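Local coordinates for structural protein VP1 (Trichodysplasia spinulosa-associated polyomavirus, PDB 4U60) that forms the pentameric building block of the polyomavirus coat and binds sialylated glycans of the GM1 type, at residues V100-L105 with P215-T220. Numbering follows the deposited sequence.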
ATOM      1  N   VAL C 100      18.759 -12.108   1.017  1.00 12.20           N
ATOM      2  CA  VAL C 100      20.092 -11.719   0.552  1.00 12.27           C
ATOM      3  C   VAL C 100      20.091 -11.597  -0.948  1.00 12.12           C
ATOM      4  O   VAL C 100      19.426 -12.366  -1.626  1.00 12.57           O
ATOM      5  CB  VAL C 100      21.124 -12.776   0.975  1.00 12.77           C
ATOM      6  CG1 VAL C 100      22.541 -12.391   0.574  1.00 13.22           C
ATOM      7  CG2 VAL C 100      21.040 -12.995   2.476  1.00 13.30           C
ATOM      8  N   GLY C 101      20.851 -10.655  -1.490  1.00 12.08           N
ATOM      9  CA  GLY C 101      20.978 -10.564  -2.934  1.00 12.22           C
ATOM     10  C   GLY C 101      19.834  -9.876  -3.667  1.00 11.41           C
ATOM     11  O   GLY C 101      19.687 -10.042  -4.876  1.00 11.51           O
ATOM     12  N   VAL C 102      19.045  -9.071  -2.959  1.00 11.08           N
ATOM     13  CA  VAL C 102      17.945  -8.334  -3.610  1.00 10.68           C
ATOM     14  C   VAL C 102      18.460  -7.504  -4.782  1.00 10.67           C
ATOM     15  O   VAL C 102      17.827  -7.425  -5.829  1.00 10.81           O
ATOM     16  CB  VAL C 102      17.165  -7.472  -2.587  1.00 10.43           C
ATOM     17  CG1 VAL C 102      16.146  -6.556  -3.277  1.00 10.39           C
ATOM     18  CG2 VAL C 102      16.452  -8.358  -1.584  1.00 10.62           C
ATOM     19  N   SER C 103      19.621  -6.893  -4.612  1.00 10.77           N
ATOM     20  CA  SER C 103      20.203  -6.054  -5.652  1.00 11.01           C
ATOM     21  C   SER C 103      20.542  -6.796  -6.935  1.00 10.84           C
ATOM     22  O   SER C 103      20.675  -6.150  -7.989  1.00 10.70           O
ATOM     23  CB  SER C 103      21.425  -5.307  -5.121  1.00 11.43           C
ATOM     24  OG  SER C 103      22.487  -6.192  -4.884  1.00 12.34           O
ATOM     25  N   SER C 104      20.680  -8.125  -6.871  1.00 10.87           N
ATOM     26  CA  SER C 104      20.901  -8.919  -8.090  1.00 11.36           C
ATOM     27  C   SER C 104      19.760  -8.829  -9.098  1.00 11.37           C
ATOM     28  O   SER C 104      19.934  -9.175 -10.286  1.00 12.15           O
ATOM     29  CB  SER C 104      21.164 -10.405  -7.777  1.00 11.55           C
ATOM     30  OG  SER C 104      19.985 -11.027  -7.279  1.00 11.51           O
ATOM     31  N   LEU C 105      18.603  -8.363  -8.645  1.00 11.52           N
ATOM     32  CA  LEU C 105      17.465  -8.198  -9.520  1.00 11.81           C
ATOM     33  C   LEU C 105      17.547  -6.913 -10.334  1.00 11.67           C
ATOM     34  O   LEU C 105      16.737  -6.693 -11.226  1.00 11.58           O
ATOM     35  CB  LEU C 105      16.172  -8.269  -8.692  1.00 12.03           C
ATOM     36  CG  LEU C 105      15.974  -9.578  -7.900  1.00 12.68           C
ATOM     37  CD1 LEU C 105      14.693  -9.423  -7.086  1.00 13.38           C
ATOM     38  CD2 LEU C 105      15.900 -10.775  -8.828  1.00 13.43           C
ATOM     39  N   PRO C 215       8.097  -7.395  -8.451  1.00 11.15           N
ATOM     40  CA  PRO C 215       8.544  -7.767  -7.119  1.00 11.20           C
ATOM     41  C   PRO C 215       8.731  -6.546  -6.239  1.00 11.81           C
ATOM     42  O   PRO C 215       9.261  -5.538  -6.699  1.00 11.91           O
ATOM     43  CB  PRO C 215       9.909  -8.472  -7.375  1.00 11.12           C
ATOM     44  CG  PRO C 215       9.842  -8.867  -8.823  1.00 11.50           C
ATOM     45  CD  PRO C 215       9.074  -7.775  -9.493  1.00 11.60           C
ATOM     46  N   VAL C 216       8.230  -6.625  -5.006  1.00 12.27           N
ATOM     47  CA  VAL C 216       8.414  -5.545  -4.032  1.00 13.17           C
ATOM     48  C   VAL C 216       9.141  -6.145  -2.845  1.00 12.81           C
ATOM     49  O   VAL C 216       8.594  -7.020  -2.156  1.00 13.54           O
ATOM     50  CB  VAL C 216       7.062  -4.944  -3.615  1.00 14.10           C
ATOM     51  CG1 VAL C 216       7.279  -3.885  -2.549  1.00 14.65           C
ATOM     52  CG2 VAL C 216       6.355  -4.339  -4.823  1.00 15.36           C
ATOM     53  N   LEU C 217      10.388  -5.729  -2.635  1.00 12.71           N
ATOM     54  CA  LEU C 217      11.281  -6.378  -1.696  1.00 12.87           C
ATOM     55  C   LEU C 217      11.987  -5.337  -0.857  1.00 13.53           C
ATOM     56  O   LEU C 217      12.217  -4.196  -1.317  1.00 14.62           O
ATOM     57  CB  LEU C 217      12.313  -7.246  -2.444  1.00 13.34           C
ATOM     58  CG  LEU C 217      11.778  -8.383  -3.324  1.00 13.76           C
ATOM     59  CD1 LEU C 217      12.814  -8.894  -4.327  1.00 14.09           C
ATOM     60  CD2 LEU C 217      11.304  -9.544  -2.488  1.00 14.20           C
ATOM     61  N   GLN C 218      12.300  -5.709   0.378  1.00 13.99           N
ATOM     62  CA  GLN C 218      13.063  -4.824   1.274  1.00 14.74           C
ATOM     63  C   GLN C 218      14.204  -5.612   1.903  1.00 13.46           C
ATOM     64  O   GLN C 218      14.127  -6.823   2.013  1.00 13.60           O
ATOM     65  CB  GLN C 218      12.181  -4.255   2.387  1.00 17.10           C
ATOM     66  CG  GLN C 218      10.938  -3.544   1.913  1.00 20.94           C
ATOM     67  CD  GLN C 218       9.760  -4.491   1.693  1.00 24.59           C
ATOM     68  OE1 GLN C 218       9.728  -5.613   2.231  1.00 30.10           O
ATOM     69  NE2 GLN C 218       8.778  -4.045   0.893  1.00 27.72           N
ATOM     70  N   PHE C 219      15.252  -4.906   2.301  1.00 12.66           N
ATOM     71  CA  PHE C 219      16.368  -5.488   3.021  1.00 12.38           C
ATOM     72  C   PHE C 219      16.960  -4.486   4.004  1.00 12.25           C
ATOM     73  O   PHE C 219      17.211  -3.335   3.679  1.00 12.53           O
ATOM     74  CB  PHE C 219      17.428  -6.064   2.063  1.00 12.65           C
ATOM     75  CG  PHE C 219      17.993  -5.088   1.085  1.00 12.74           C
ATOM     76  CD1 PHE C 219      17.311  -4.784  -0.096  1.00 12.50           C
ATOM     77  CD2 PHE C 219      19.233  -4.489   1.291  1.00 13.33           C
ATOM     78  CE1 PHE C 219      17.839  -3.871  -1.009  1.00 12.81           C
ATOM     79  CE2 PHE C 219      19.756  -3.594   0.379  1.00 13.50           C
ATOM     80  CZ  PHE C 219      19.057  -3.291  -0.769  1.00 13.40           C
ATOM     81  N   THR C 220      17.175  -4.934   5.229  1.00 11.74           N
ATOM     82  CA  THR C 220      17.779  -4.092   6.247  1.00 12.19           C
ATOM     83  C   THR C 220      18.357  -4.973   7.349  1.00 12.26           C
ATOM     84  O   THR C 220      17.874  -6.084   7.572  1.00 12.69           O
ATOM     85  CB  THR C 220      16.759  -3.084   6.855  1.00 12.28           C
ATOM     86  OG1 THR C 220      17.391  -2.230   7.815  1.00 12.69           O
ATOM     87  CG2 THR C 220      15.580  -3.800   7.555  1.00 12.16           C
TER
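Val-102 packs against both Leu-217 and Phe-219, two residues whose side chains leave strand 216-220 toward it. Its CB lies 3.7 Å from CD1 of the Phe-219 ring. CB and CG1 lie obliquely against the CD1-CE1 side of the ring, while CG2 comes near CD1 alone. CG1 carries a second contact. It points away from the backbone N (chi1 172°), which brings it within 4.0 Å of Leu-217 CB. CG of Phe-219 lies between its backbone N and carbonyl carbon (chi1 57°), and from there the ring presents CD1 to Val-102.

Leu-105 is one turn further along the 3-10 segment 102-105. It meets Leu-217 through methyl groups, and the two side chains run at about a right angle. Leu-105 CD1 and Leu-217 CD1 are 3.4 Å apart, which is tight for two carbons. Both leucines also touch Val-250 of strand 241-254, so the pair is part of a larger apolar cluster.

The short turn is braced from within. Gly-101 O accepts from Ser-104 N and from Ser-104 OG; the hydroxyl is 2.6 Å away. Gly-101 itself has a positive phi (80°), a conformation easily adopted by glycine.

A second subunit packs against the contact. Strand 216-220 pairs antiparallel with a strand of that subunit, and Tyr-207 of the same neighbour packs on Val-102. The arrangement therefore joins the loop between strands 86-99 and 129-136 to strand 216-220 of the same chain, which pairs with the second subunit, in keeping with the interlocked jelly rolls of a polyomavirus VP1 pentamer.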